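PDB 2C0D: thioredoxin peroxidase 2 from Plasmodium falciparum, which probably reduces hydrogen peroxide and organic hydroperoxides as a mitochondrial, thioredoxin-dependent 2-Cys peroxiredoxin of the malaria parasite. Local coordinates for residues L62-N67 / L105-M110; I77-N80 / D85-N88; C157-T162 / H184-G189. All coordinates share one frame; numbering follows the deposited sequence.

Interaction 1: L62-N67 / L105-M110; sequences LFYPLN and LAWKNM
Trp107 carries this contact from the helix side, and Tyr64 and Leu66 receive it from segment 62-67. The indole is held by its six-membered ring. Leu66 lays its CD2 methyl over one face of that ring. CD2 stands 3.5 Å from the centroid of the Trp107 six-membered ring and close to the ring normal, which makes a clear CH-pi contact. The methyl leans toward the rim, and its nearest atom is Trp107 CZ3, 3.4 Å from Leu66 CD2. The CB of Leu66 does not point at the helix. Its chi2 (-171°) extends CD1 along the chain, and the other branch, CD2, lies over the indole.

Tyr64 meets the same outer corner of the indole. Its CE1 lies 3.5 Å from Trp107 CZ3. The two rings are oblique, with planes 41° apart and centroids 5.5 Å apart. The two side chains run past one another head to tail. Tyr64 CG stands between its own backbone N and carbonyl carbon (chi1 54°), and the phenol ring is turned to the indole from there. Leu66 CG borders the phenol rim, in the ring plane.

The packing is tight around CZ3 and CH2 of Trp107. Tyr64 and Trp107 are buried there, with Ile76 of helix 73-81 and Val71 also against the indole. The contrast with solvent falls within Leu66. Its CD2 is pressed on the indole, while the residue as a whole is partly exposed. The pyrrole N-H is turned to Gly115 O, with a weak bond.

The Trp107 side chain lies about 6 Å from that of Cys72, the predicted peroxidatic cysteine. The arrangement belongs to the aromatic and aliphatic surroundings of the active site in the thioredoxin-like fold of a peroxiredoxin.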
loop_
_atom_site.group_PDB
_atom_site.type_symbol
_atom_site.label_atom_id
_atom_site.label_comp_id
_atom_site.label_asym_id
_atom_site.label_seq_id
_atom_site.Cartn_x
_atom_site.Cartn_y
_atom_site.Cartn_z
ATOM N N LEU B 62 3.697 0.972 -11.867
ATOM C CA LEU B 62 4.472 1.851 -11.024
ATOM C C LEU B 62 4.216 3.287 -11.487
ATOM O O LEU B 62 4.772 3.714 -12.515
ATOM C CB LEU B 62 5.966 1.486 -11.169
ATOM C CG LEU B 62 7.007 2.231 -10.335
ATOM C CD1 LEU B 62 6.965 1.811 -8.871
ATOM C CD2 LEU B 62 8.405 1.961 -10.917
ATOM N N PHE B 63 3.385 4.027 -10.752
ATOM C CA PHE B 63 3.076 5.424 -11.121
ATOM C C PHE B 63 4.070 6.381 -10.458
ATOM O O PHE B 63 4.547 6.144 -9.323
ATOM C CB PHE B 63 1.689 5.808 -10.599
ATOM C CG PHE B 63 0.551 5.140 -11.331
ATOM C CD1 PHE B 63 -0.092 5.803 -12.392
ATOM C CD2 PHE B 63 0.100 3.887 -10.930
ATOM C CE1 PHE B 63 -1.165 5.211 -13.050
ATOM C CE2 PHE B 63 -0.988 3.285 -11.570
ATOM C CZ PHE B 63 -1.636 3.954 -12.620
ATOM N N TYR B 64 4.385 7.478 -11.143
ATOM C CA TYR B 64 5.332 8.454 -10.535
ATOM C C TYR B 64 5.152 9.810 -11.200
ATOM O O TYR B 64 4.581 9.886 -12.319
ATOM C CB TYR B 64 6.799 7.985 -10.673
ATOM C CG TYR B 64 7.124 7.674 -12.107
ATOM C CD1 TYR B 64 7.509 8.695 -13.019
ATOM C CD2 TYR B 64 6.977 6.365 -12.585
ATOM C CE1 TYR B 64 7.741 8.398 -14.367
ATOM C CE2 TYR B 64 7.201 6.065 -13.932
ATOM C CZ TYR B 64 7.567 7.070 -14.802
ATOM O OH TYR B 64 7.765 6.689 -16.122
ATOM N N PRO B 65 5.575 10.880 -10.503
ATOM C CA PRO B 65 5.623 12.252 -11.023
ATOM C C PRO B 65 6.974 12.564 -11.697
ATOM O O PRO B 65 8.010 12.007 -11.307
ATOM C CB PRO B 65 5.477 13.092 -9.729
ATOM C CG PRO B 65 6.278 12.308 -8.719
ATOM C CD PRO B 65 5.892 10.832 -9.053
ATOM N N LEU B 66 6.931 13.429 -12.720
ATOM C CA LEU B 66 8.143 13.941 -13.359
ATOM C C LEU B 66 8.398 15.443 -13.119
ATOM O O LEU B 66 9.360 15.981 -13.656
ATOM C CB LEU B 66 8.122 13.679 -14.867
ATOM C CG LEU B 66 8.318 12.229 -15.319
ATOM C CD1 LEU B 66 8.490 12.158 -16.864
ATOM C CD2 LEU B 66 9.480 11.542 -14.638
ATOM N N ASN B 67 7.604 16.091 -12.278
ATOM C CA ASN B 67 7.897 17.508 -11.971
ATOM C C ASN B 67 9.213 17.606 -11.191
ATOM O O ASN B 67 9.604 16.656 -10.499
ATOM C CB ASN B 67 6.748 18.186 -11.248
ATOM C CG ASN B 67 6.282 17.402 -10.068
ATOM O OD1 ASN B 67 6.904 17.445 -9.014
ATOM N ND2 ASN B 67 5.168 16.682 -10.227
ATOM N N LEU B 105 11.518 9.403 -23.338
ATOM C CA LEU B 105 12.732 9.150 -24.117
ATOM C C LEU B 105 13.862 10.077 -23.611
ATOM O O LEU B 105 14.989 9.643 -23.433
ATOM C CB LEU B 105 12.476 9.368 -25.611
ATOM C CG LEU B 105 13.743 9.176 -26.473
ATOM C CD1 LEU B 105 14.328 7.751 -26.266
ATOM C CD2 LEU B 105 13.327 9.502 -27.929
ATOM N N ALA B 106 13.555 11.360 -23.418
ATOM C CA ALA B 106 14.540 12.329 -22.901
ATOM C C ALA B 106 15.094 11.898 -21.530
ATOM O O ALA B 106 16.297 12.024 -21.264
ATOM C CB ALA B 106 13.904 13.694 -22.802
ATOM N N TRP B 107 14.227 11.340 -20.680
ATOM C CA TRP B 107 14.657 10.893 -19.338
ATOM C C TRP B 107 15.602 9.682 -19.455
ATOM O O TRP B 107 16.614 9.573 -18.710
ATOM C CB TRP B 107 13.427 10.533 -18.507
ATOM C CG TRP B 107 13.649 10.626 -17.012
ATOM C CD1 TRP B 107 14.567 11.391 -16.332
ATOM C CD2 TRP B 107 12.841 9.989 -16.030
ATOM N NE1 TRP B 107 14.376 11.241 -14.959
ATOM C CE2 TRP B 107 13.326 10.384 -14.760
ATOM C CE3 TRP B 107 11.765 9.104 -16.103
ATOM C CZ2 TRP B 107 12.765 9.909 -13.558
ATOM C CZ3 TRP B 107 11.204 8.607 -14.871
ATOM C CH2 TRP B 107 11.718 9.037 -13.645
ATOM N N LYS B 108 15.305 8.782 -20.393
ATOM C CA LYS B 108 16.143 7.600 -20.639
ATOM C C LYS B 108 17.498 7.993 -21.214
ATOM O O LYS B 108 18.532 7.409 -20.863
ATOM C CB LYS B 108 15.472 6.623 -21.580
ATOM C CG LYS B 108 14.255 5.938 -20.924
ATOM C CD LYS B 108 13.545 4.955 -21.865
ATOM C CE LYS B 108 14.324 3.672 -21.989
ATOM N NZ LYS B 108 13.671 2.738 -23.002
ATOM N N ASN B 109 17.483 8.977 -22.087
ATOM C CA ASN B 109 18.723 9.437 -22.729
ATOM C C ASN B 109 19.640 10.295 -21.840
ATOM O O ASN B 109 20.855 10.400 -22.113
ATOM C CB ASN B 109 18.376 10.136 -24.044
ATOM C CG ASN B 109 19.615 10.425 -24.892
ATOM O OD1 ASN B 109 20.393 9.516 -25.216
ATOM N ND2 ASN B 109 19.844 11.687 -25.160
ATOM N N MET B 110 19.095 10.862 -20.773
ATOM C CA MET B 110 19.804 11.799 -19.899
ATOM C C MET B 110 20.829 11.042 -19.058
ATOM O O MET B 110 20.514 9.983 -18.538
ATOM C CB MET B 110 18.764 12.456 -18.972
ATOM C CG MET B 110 19.232 13.611 -18.128
ATOM S SD MET B 110 17.806 14.181 -17.157
ATOM C CE MET B 110 16.704 14.733 -18.447
#

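Interaction 2: I77-N80 / D85-N88; sequences IEFN and DFEN
This is a buried aromatic contact between two consecutive short helices, 73-81 and 83-88, which follow strand 58-63 and precede strand 91-97 in the chain. One phenylalanine from each helix makes it, Phe79 from the first and Phe86 from the second. Their CA atoms are 9.0 Å apart, so the rings alone bridge the gap.

The rings meet rim to rim. Phe86 presents its far end, and CZ lies 3.6 Å from Phe79 CD2. Phe79 CE2 follows at 3.8 Å from Phe86 CZ, and Phe86 CE2 at 3.9 Å from Phe79 CD2. The CD2-CE2 bond of Phe79 thus borders the CZ end of Phe86. The planes differ by 22°, and the centroids are 5.8 Å apart. Neither ring covers the face of the other, so this is not a stack. The contact is purely apolar and rests on van der Waals packing.

The CB of Phe86 points at helix 73-81. That of Phe79 does not point at helix 83-88, and its ring has to lean over to reach its partner. With CG anti to the carbonyl carbon (chi1 -83°), the Phe79 ring is carried to where CD2 and CE2 border Phe86.

Other parts of the core enclose the pair. Phe79 packs on Leu93 of strand 91-97 and on Val175 of helix 172-188. Phe86 packs on Val91 of the same strand and on Val172 and Ile179 of the same helix. The Phe79 side chain is about 9 Å from that of Cys72, the predicted active-site cysteine.

The two helices form the crossover between parallel strands 58-63 and 91-97. The contact is part of the hydrophobic packing of a beta-alpha-beta unit, as expected in the thioredoxin-like fold of peroxiredoxins.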
loop_
_atom_site.group_PDB
_atom_site.type_symbol
_atom_site.label_atom_id
_atom_site.label_comp_id
_atom_site.label_asym_id
_atom_site.label_seq_id
_atom_site.Cartn_x
_atom_site.Cartn_y
_atom_site.Cartn_z
ATOM N N ILE B 77 15.900 3.558 -11.355
ATOM C CA ILE B 77 17.201 2.914 -11.559
ATOM C C ILE B 77 17.278 1.600 -10.774
ATOM O O ILE B 77 17.747 0.590 -11.295
ATOM C CB ILE B 77 18.338 3.892 -11.181
ATOM C CG1 ILE B 77 18.375 5.009 -12.259
ATOM C CG2 ILE B 77 19.657 3.158 -11.203
ATOM C CD1 ILE B 77 19.146 6.270 -11.788
ATOM N N GLU B 78 16.763 1.636 -9.551
ATOM C CA GLU B 78 16.772 0.447 -8.661
ATOM C C GLU B 78 15.834 -0.665 -9.168
ATOM O O GLU B 78 16.205 -1.846 -9.172
ATOM C CB GLU B 78 16.437 0.829 -7.222
ATOM C CG GLU B 78 17.551 1.638 -6.502
ATOM N N PHE B 79 14.624 -0.298 -9.610
ATOM C CA PHE B 79 13.741 -1.282 -10.228
ATOM C C PHE B 79 14.390 -1.909 -11.439
ATOM O O PHE B 79 14.336 -3.118 -11.618
ATOM C CB PHE B 79 12.373 -0.683 -10.612
ATOM C CG PHE B 79 11.393 -0.643 -9.476
ATOM C CD1 PHE B 79 11.614 0.188 -8.381
ATOM C CD2 PHE B 79 10.251 -1.448 -9.482
ATOM C CE1 PHE B 79 10.701 0.223 -7.289
ATOM C CE2 PHE B 79 9.321 -1.392 -8.410
ATOM C CZ PHE B 79 9.539 -0.556 -7.329
ATOM N N ASN B 80 15.043 -1.088 -12.265
ATOM C CA ASN B 80 15.709 -1.613 -13.452
ATOM C C ASN B 80 16.854 -2.577 -13.120
ATOM O O ASN B 80 17.028 -3.592 -13.788
ATOM C CB ASN B 80 16.239 -0.486 -14.339
ATOM C CG ASN B 80 16.707 -1.013 -15.699
ATOM O OD1 ASN B 80 15.958 -1.658 -16.404
ATOM N ND2 ASN B 80 17.969 -0.781 -16.025
ATOM N N ASP B 85 14.528 -10.095 -11.792
ATOM C CA ASP B 85 13.695 -10.666 -10.703
ATOM C C ASP B 85 12.193 -10.565 -11.025
ATOM O O ASP B 85 11.417 -11.507 -10.755
ATOM C CB ASP B 85 13.992 -9.972 -9.394
ATOM C CG ASP B 85 15.407 -10.262 -8.898
ATOM O OD1 ASP B 85 15.795 -11.463 -8.856
ATOM O OD2 ASP B 85 16.132 -9.306 -8.573
ATOM N N PHE B 86 11.771 -9.444 -11.614
ATOM C CA PHE B 86 10.389 -9.369 -12.133
ATOM C C PHE B 86 10.154 -10.382 -13.242
ATOM O O PHE B 86 9.146 -11.090 -13.221
ATOM C CB PHE B 86 10.014 -7.945 -12.624
ATOM C CG PHE B 86 9.942 -6.932 -11.509
ATOM C CD1 PHE B 86 8.726 -6.656 -10.882
ATOM C CD2 PHE B 86 11.070 -6.238 -11.083
ATOM C CE1 PHE B 86 8.641 -5.714 -9.835
ATOM C CE2 PHE B 86 10.985 -5.270 -10.016
ATOM C CZ PHE B 86 9.750 -5.028 -9.389
ATOM N N GLU B 87 11.086 -10.478 -14.197
ATOM C CA GLU B 87 10.975 -11.461 -15.262
ATOM C C GLU B 87 10.885 -12.905 -14.746
ATOM O O GLU B 87 10.045 -13.694 -15.229
ATOM C CB GLU B 87 12.141 -11.301 -16.235
ATOM C CG GLU B 87 12.047 -9.989 -17.025
ATOM C CD GLU B 87 13.076 -9.914 -18.134
ATOM O OE1 GLU B 87 13.457 -10.985 -18.659
ATOM O OE2 GLU B 87 13.482 -8.778 -18.482
ATOM N N ASN B 88 11.691 -13.229 -13.739
ATOM C CA ASN B 88 11.705 -14.587 -13.160
ATOM C C ASN B 88 10.351 -14.938 -12.539
ATOM O O ASN B 88 9.966 -16.095 -12.503
ATOM C CB ASN B 88 12.773 -14.710 -12.075
ATOM C CG ASN B 88 14.201 -14.652 -12.638
ATOM O OD1 ASN B 88 14.421 -14.883 -13.830
ATOM N ND2 ASN B 88 15.157 -14.296 -11.780
#

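Interaction 3: C157-T162 / H184-G189; sequences CVRHQT and HVDTSG
Arg159 grips Asp186 end-on, with NH1 and NH2 both directed at one oxygen, OD1. This is a salt bridge. Asp186 OD1 takes Arg159 NH1 at 2.8 Å on its syn lone pair. Arg159 NH2 is 3.1 Å from Asp186 OD1 and lies 33° out of the carboxylate plane. OD1 stays within the guanidinium plane for both bonds, but the two flat groups are turned 45° apart. Val185 sits at the guanidinium edge, with CG1 3.5 Å from Arg159 NH2.

The arginine chain is bent at chi2 and chi3 (both -68°), which curls the guanidinium toward the end of helix 172-188. Its backbone lies in a classic beta bulge, where Arg159 and His160 both face Ile151 on the neighbouring strand of the sheet.

Further out, Asp153 takes a salt bridge from NH1, and Asp165 of the second subunit takes one from NH2. The guanidinium is therefore shared among three carboxylates, which fix its orientation. The other oxygen of Asp186, OD2, accepts from Tyr58 OH. On the helix, Ser188 N and Ser188 OG both donate to His184 O, and Val185 packs on Ile168 of the second subunit.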
loop_
_atom_site.group_PDB
_atom_site.type_symbol
_atom_site.label_atom_id
_atom_site.label_comp_id
_atom_site.label_asym_id
_atom_site.label_seq_id
_atom_site.Cartn_x
_atom_site.Cartn_y
_atom_site.Cartn_z
ATOM N N CYS B 157 -7.313 -8.959 -11.960
ATOM C CA CYS B 157 -7.767 -8.466 -10.667
ATOM C C CYS B 157 -6.675 -7.686 -9.922
ATOM O O CYS B 157 -5.537 -8.095 -9.928
ATOM C CB CYS B 157 -8.123 -9.667 -9.801
ATOM S SG CYS B 157 -9.579 -10.567 -10.434
ATOM N N VAL B 158 -7.040 -6.584 -9.281
ATOM C CA VAL B 158 -6.064 -5.842 -8.451
ATOM C C VAL B 158 -5.818 -6.590 -7.131
ATOM O O VAL B 158 -6.778 -6.889 -6.380
ATOM C CB VAL B 158 -6.549 -4.404 -8.181
ATOM C CG1 VAL B 158 -5.504 -3.649 -7.294
ATOM C CG2 VAL B 158 -6.820 -3.663 -9.500
ATOM N N ARG B 159 -4.564 -6.924 -6.876
ATOM C CA ARG B 159 -4.198 -7.754 -5.693
ATOM C C ARG B 159 -3.389 -7.006 -4.649
ATOM O O ARG B 159 -3.103 -7.556 -3.554
ATOM C CB ARG B 159 -3.417 -8.998 -6.118
ATOM C CG ARG B 159 -4.165 -9.885 -7.171
ATOM C CD ARG B 159 -5.418 -10.565 -6.578
ATOM N NE ARG B 159 -5.005 -11.551 -5.585
ATOM C CZ ARG B 159 -4.466 -12.739 -5.870
ATOM N NH1 ARG B 159 -4.314 -13.141 -7.149
ATOM N NH2 ARG B 159 -4.095 -13.548 -4.869
ATOM N N HIS B 160 -2.935 -5.799 -4.983
ATOM C CA HIS B 160 -2.183 -5.016 -3.994
ATOM C C HIS B 160 -2.227 -3.584 -4.456
ATOM O O HIS B 160 -2.209 -3.327 -5.666
ATOM C CB HIS B 160 -0.724 -5.480 -3.929
ATOM C CG HIS B 160 0.085 -4.786 -2.874
ATOM N ND1 HIS B 160 0.883 -3.694 -3.132
ATOM C CD2 HIS B 160 0.157 -5.006 -1.541
ATOM C CE1 HIS B 160 1.434 -3.279 -1.999
ATOM N NE2 HIS B 160 1.009 -4.060 -1.020
ATOM N N GLN B 161 -2.350 -2.669 -3.495
ATOM C CA GLN B 161 -2.307 -1.226 -3.801
ATOM C C GLN B 161 -1.444 -0.557 -2.731
ATOM O O GLN B 161 -1.647 -0.816 -1.527
ATOM C CB GLN B 161 -3.716 -0.637 -3.739
ATOM C CG GLN B 161 -3.704 0.886 -3.662
ATOM C CD GLN B 161 -5.085 1.540 -3.759
ATOM O OE1 GLN B 161 -6.112 0.872 -3.989
ATOM N NE2 GLN B 161 -5.107 2.857 -3.578
ATOM N N THR B 162 -0.470 0.272 -3.126
ATOM C CA THR B 162 0.233 1.100 -2.123
ATOM C C THR B 162 0.377 2.496 -2.728
ATOM O O THR B 162 0.734 2.623 -3.920
ATOM C CB THR B 162 1.648 0.597 -1.737
ATOM O OG1 THR B 162 1.585 -0.676 -1.041
ATOM C CG2 THR B 162 2.305 1.586 -0.757
ATOM N N HIS B 184 2.304 -17.036 -4.115
ATOM C CA HIS B 184 2.032 -18.126 -3.155
ATOM C C HIS B 184 0.547 -18.398 -2.954
ATOM O O HIS B 184 0.120 -19.583 -2.944
ATOM C CB HIS B 184 2.743 -17.911 -1.812
ATOM C CG HIS B 184 2.482 -19.018 -0.844
ATOM N ND1 HIS B 184 2.902 -20.309 -1.079
ATOM C CD2 HIS B 184 1.774 -19.053 0.311
ATOM C CE1 HIS B 184 2.496 -21.088 -0.087
ATOM N NE2 HIS B 184 1.796 -20.354 0.760
ATOM N N VAL B 185 -0.247 -17.334 -2.773
ATOM C CA VAL B 185 -1.700 -17.465 -2.648
ATOM C C VAL B 185 -2.249 -18.142 -3.899
ATOM O O VAL B 185 -3.082 -19.058 -3.812
ATOM C CB VAL B 185 -2.388 -16.063 -2.477
ATOM C CG1 VAL B 185 -3.912 -16.168 -2.596
ATOM C CG2 VAL B 185 -2.003 -15.497 -1.131
ATOM N N ASP B 186 -1.764 -17.706 -5.070
ATOM C CA ASP B 186 -2.284 -18.238 -6.333
ATOM C C ASP B 186 -1.983 -19.721 -6.513
ATOM O O ASP B 186 -2.776 -20.451 -7.120
ATOM C CB ASP B 186 -1.720 -17.441 -7.504
ATOM C CG ASP B 186 -2.352 -16.065 -7.626
ATOM O OD1 ASP B 186 -3.321 -15.788 -6.879
ATOM O OD2 ASP B 186 -1.878 -15.270 -8.473
ATOM N N THR B 187 -0.863 -20.170 -5.969
ATOM C CA THR B 187 -0.459 -21.569 -6.173
ATOM C C THR B 187 -0.934 -22.502 -5.052
ATOM O O THR B 187 -1.178 -23.683 -5.299
ATOM C CB THR B 187 1.058 -21.693 -6.457
ATOM O OG1 THR B 187 1.820 -21.219 -5.346
ATOM C CG2 THR B 187 1.442 -20.856 -7.661
ATOM N N SER B 188 -1.129 -21.971 -3.848
ATOM C CA SER B 188 -1.456 -22.819 -2.672
ATOM C C SER B 188 -2.855 -22.603 -2.084
ATOM O O SER B 188 -3.368 -23.455 -1.338
ATOM C CB SER B 188 -0.423 -22.583 -1.584
ATOM O OG SER B 188 -0.627 -21.311 -0.982
ATOM N N GLY B 189 -3.466 -21.455 -2.380
ATOM C CA GLY B 189 -4.732 -21.094 -1.768
ATOM C C GLY B 189 -4.693 -20.807 -0.259
ATOM O O GLY B 189 -5.746 -20.650 0.345
#

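How the interactions relate
Interactions 1 and 2 are buried and apolar, built from aromatic rings and a leucine methyl. Interaction 3 lies on the surface of the chain, at the subunit interface, and is mainly ionic. The first two share a neighbourhood: strand 58-63 leads on to helix 73-81, and Leu62 CD1 touches Phe79 CZ at 3.8 Å. Interaction 2 falls within the stretch of chain that separates the segments of interaction 1. Interaction 3 follows later in the chain and lies across its centre from interaction 1, about 29 Å between centres. Both reach the same sheet. Helix 172-188 supplies one segment of interaction 3 and also packs on the phenylalanines of interaction 2.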